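PDB 1KOE: endostatin from Mus musculus, which inhibits angiogenesis as the C-terminal non-collagenous fragment of the collagen XVIII alpha1 chain and binds heparin. Local coordinates for residues R18-A23 against L44-Q49. Sequence-based numbering, arbitrary orientation.
Sequences RGIRGA and LSSRLQ
Ile20, on the first turn of helix 19-33, packs against Leu44 and Ser46, and Ala23 against Leu44, in a small, largely apolar contact that joins the start of the helix to the loop following strand 40-42. It is a worked example of how a helical turn and a non-regular segment meet through a few side-chain atoms: the two segments together bury 168 Å², and Ile20 contributes the largest share. Its CG1 branch lies anti to the backbone N (chi1 -165°), and chi2 near 69° then sets CD1 against the leucine, where it meets Leu44 CD1 at 3.8 Å and Leu44 CB at 4.0 Å. These two side chains run past each other in opposite directions rather than meeting end on. The same Leu44 CD1 methyl also reaches Ala23 CB at 3.8 Å, so it is shared by two helical residues three positions apart. Nearer its root, Ile20 rests on the serine: Ser46 CB comes within 3.9 Å of Ile20 CB, and Ser46 OG lies at the same distance from Ile20 CG1, van der Waals contacts with an aliphatic branch.

The loop side has its own framework. Ser46 begins a type I beta turn ending at Gln49, closed by paired backbone bonds, Ser46 N to Gln49 O at 2.8 Å and Gln49 N to Ser46 O at 3.2 Å. Helix 129-132 lies against the same loop, Trp132 touching Leu44 and Thr131 touching Ser46, and the indole NE1 of Trp132 is hydrogen-bonded to Ser45 O. A backbone hydrogen bond between Gly19 and Trp132 ties the start of helix 19-33 to that same helix. The arrangement is that of a helix N-terminal turn packed on a connecting loop, here within the compact endostatin domain, whose fold is related to the C-type lectins and carries long irregular loops around its sheets.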
ATOM      1  N   ARG A  18       1.945 -10.008  11.528  1.00 12.28           N
ATOM      2  CA  ARG A  18       3.171 -10.743  11.863  1.00 11.91           C
ATOM      3  C   ARG A  18       4.358  -9.868  11.481  1.00 12.08           C
ATOM      4  O   ARG A  18       5.419 -10.356  11.056  1.00 12.85           O
ATOM      5  CB  ARG A  18       3.243 -12.102  11.160  1.00 11.17           C
ATOM      6  CG  ARG A  18       2.152 -13.072  11.607  1.00 17.34           C
ATOM      7  CD  ARG A  18       2.488 -14.530  11.257  1.00 21.82           C
ATOM      8  NE  ARG A  18       2.189 -14.842   9.865  1.00 36.87           N
ATOM      9  N   GLY A  19       4.171  -8.561  11.653  1.00  8.74           N
ATOM     10  CA  GLY A  19       5.198  -7.596  11.347  1.00  7.52           C
ATOM     11  C   GLY A  19       5.375  -7.352   9.860  1.00  7.97           C
ATOM     12  O   GLY A  19       4.678  -7.942   9.031  1.00  8.74           O
ATOM     13  N   ILE A  20       6.348  -6.509   9.526  1.00  9.58           N
ATOM     14  CA  ILE A  20       6.623  -6.199   8.142  1.00  8.21           C
ATOM     15  C   ILE A  20       7.148  -7.446   7.393  1.00  8.75           C
ATOM     16  O   ILE A  20       6.911  -7.586   6.201  1.00  7.94           O
ATOM     17  CB  ILE A  20       7.579  -5.000   8.029  1.00 12.87           C
ATOM     18  CG1 ILE A  20       7.556  -4.454   6.589  1.00 13.81           C
ATOM     19  CG2 ILE A  20       8.979  -5.387   8.504  1.00 14.12           C
ATOM     20  CD1 ILE A  20       6.227  -3.793   6.223  1.00 13.09           C
ATOM     21  N   ARG A  21       7.860  -8.348   8.081  1.00  8.52           N
ATOM     22  CA  ARG A  21       8.335  -9.575   7.425  1.00  8.29           C
ATOM     23  C   ARG A  21       7.117 -10.399   6.968  1.00  8.10           C
ATOM     24  O   ARG A  21       7.140 -10.999   5.893  1.00 10.27           O
ATOM     25  CB  ARG A  21       9.222 -10.412   8.368  1.00  9.85           C
ATOM     26  CG  ARG A  21      10.545  -9.752   8.721  1.00 13.49           C
ATOM     27  CD  ARG A  21      11.305 -10.545   9.765  1.00 12.24           C
ATOM     28  NE  ARG A  21      12.686 -10.070   9.865  1.00 15.33           N
ATOM     29  CZ  ARG A  21      13.566 -10.473  10.787  1.00 15.84           C
ATOM     30  NH1 ARG A  21      13.210 -11.371  11.701  1.00 14.08           N
ATOM     31  NH2 ARG A  21      14.804  -9.980  10.784  1.00 17.98           N
ATOM     32  N   GLY A  22       6.043 -10.385   7.769  1.00  8.31           N
ATOM     33  CA  GLY A  22       4.828 -11.113   7.438  1.00  7.59           C
ATOM     34  C   GLY A  22       4.149 -10.518   6.211  1.00 10.13           C
ATOM     35  O   GLY A  22       3.801 -11.225   5.263  1.00  9.79           O
ATOM     36  N   ALA A  23       3.980  -9.200   6.221  1.00  9.09           N
ATOM     37  CA  ALA A  23       3.350  -8.486   5.107  1.00  8.50           C
ATOM     38  C   ALA A  23       4.175  -8.638   3.826  1.00  7.04           C
ATOM     39  O   ALA A  23       3.635  -8.934   2.760  1.00  8.57           O
ATOM     40  CB  ALA A  23       3.173  -7.013   5.451  1.00 10.08           C
ATOM     41  N   LEU A  44       4.003  -0.088   3.204  1.00  7.22           N
ATOM     42  CA  LEU A  44       3.827   0.270   4.606  1.00  6.87           C
ATOM     43  C   LEU A  44       5.132   0.810   5.170  1.00  9.21           C
ATOM     44  O   LEU A  44       6.207   0.420   4.709  1.00  9.14           O
ATOM     45  CB  LEU A  44       3.522  -1.006   5.430  1.00  8.00           C
ATOM     46  CG  LEU A  44       2.319  -1.919   5.156  1.00  6.24           C
ATOM     47  CD1 LEU A  44       2.456  -3.256   5.878  1.00  6.93           C
ATOM     48  CD2 LEU A  44       1.047  -1.206   5.579  1.00  9.85           C
ATOM     49  N   SER A  45       5.046   1.741   6.124  1.00  7.07           N
ATOM     50  CA  SER A  45       6.250   2.185   6.833  1.00  7.88           C
ATOM     51  C   SER A  45       6.358   1.202   8.015  1.00 10.02           C
ATOM     52  O   SER A  45       5.356   0.610   8.431  1.00 11.73           O
ATOM     53  CB  SER A  45       6.089   3.601   7.392  1.00  8.40           C
ATOM     54  OG  SER A  45       6.349   4.582   6.411  1.00  8.46           O
ATOM     55  N   SER A  46       7.556   1.006   8.549  1.00  9.61           N
ATOM     56  CA  SER A  46       7.729   0.121   9.701  1.00 10.74           C
ATOM     57  C   SER A  46       8.849   0.699  10.568  1.00 10.89           C
ATOM     58  O   SER A  46       9.400   1.742  10.244  1.00 10.38           O
ATOM     59  CB  SER A  46       8.025  -1.322   9.264  1.00 16.99           C
ATOM     60  OG  SER A  46       9.161  -1.403   8.398  1.00 22.50           O
ATOM     61  N   ARG A  47       9.187   0.024  11.662  1.00 13.32           N
ATOM     62  CA  ARG A  47      10.214   0.535  12.565  1.00 13.60           C
ATOM     63  C   ARG A  47      11.517   1.014  11.933  1.00 12.92           C
ATOM     64  O   ARG A  47      12.004   2.088  12.266  1.00 16.34           O
ATOM     65  CB  ARG A  47      10.512  -0.490  13.672  1.00 21.11           C
ATOM     66  CG  ARG A  47      11.660  -0.084  14.608  1.00 31.07           C
ATOM     67  CD  ARG A  47      11.635  -0.874  15.917  1.00 51.84           C
ATOM     68  NE  ARG A  47      10.404  -0.619  16.682  1.00 75.25           N
ATOM     69  CZ  ARG A  47      10.172   0.460  17.442  1.00 83.77           C
ATOM     70  NH1 ARG A  47      11.093   1.419  17.570  1.00 84.96           N
ATOM     71  NH2 ARG A  47       8.985   0.611  18.029  1.00 85.63           N
ATOM     72  N   LEU A  48      12.070   0.228  11.015  1.00 12.43           N
ATOM     73  CA  LEU A  48      13.335   0.572  10.374  1.00 15.55           C
ATOM     74  C   LEU A  48      13.213   1.041   8.929  1.00 15.27           C
ATOM     75  O   LEU A  48      14.217   1.287   8.263  1.00 17.36           O
ATOM     76  CB  LEU A  48      14.228  -0.659  10.374  1.00 17.61           C
ATOM     77  CG  LEU A  48      14.526  -1.232  11.744  1.00 22.06           C
ATOM     78  CD1 LEU A  48      15.206  -2.572  11.533  1.00 23.60           C
ATOM     79  CD2 LEU A  48      15.407  -0.261  12.540  1.00 23.85           C
ATOM     80  N   GLN A  49      12.000   1.292   8.475  1.00 12.21           N
ATOM     81  CA  GLN A  49      11.827   1.639   7.085  1.00 13.64           C
ATOM     82  C   GLN A  49      10.726   2.652   6.813  1.00 11.79           C
ATOM     83  O   GLN A  49       9.610   2.483   7.275  1.00 14.24           O
ATOM     84  CB  GLN A  49      11.495   0.331   6.339  1.00 22.75           C
ATOM     85  CG  GLN A  49      11.073   0.476   4.900  1.00 37.49           C
ATOM     86  CD  GLN A  49      12.235   0.377   3.936  1.00 46.69           C
ATOM     87  OE1 GLN A  49      12.610  -0.726   3.514  1.00 52.06           O
ATOM     88  NE2 GLN A  49      12.778   1.525   3.531  1.00 48.85           N
TER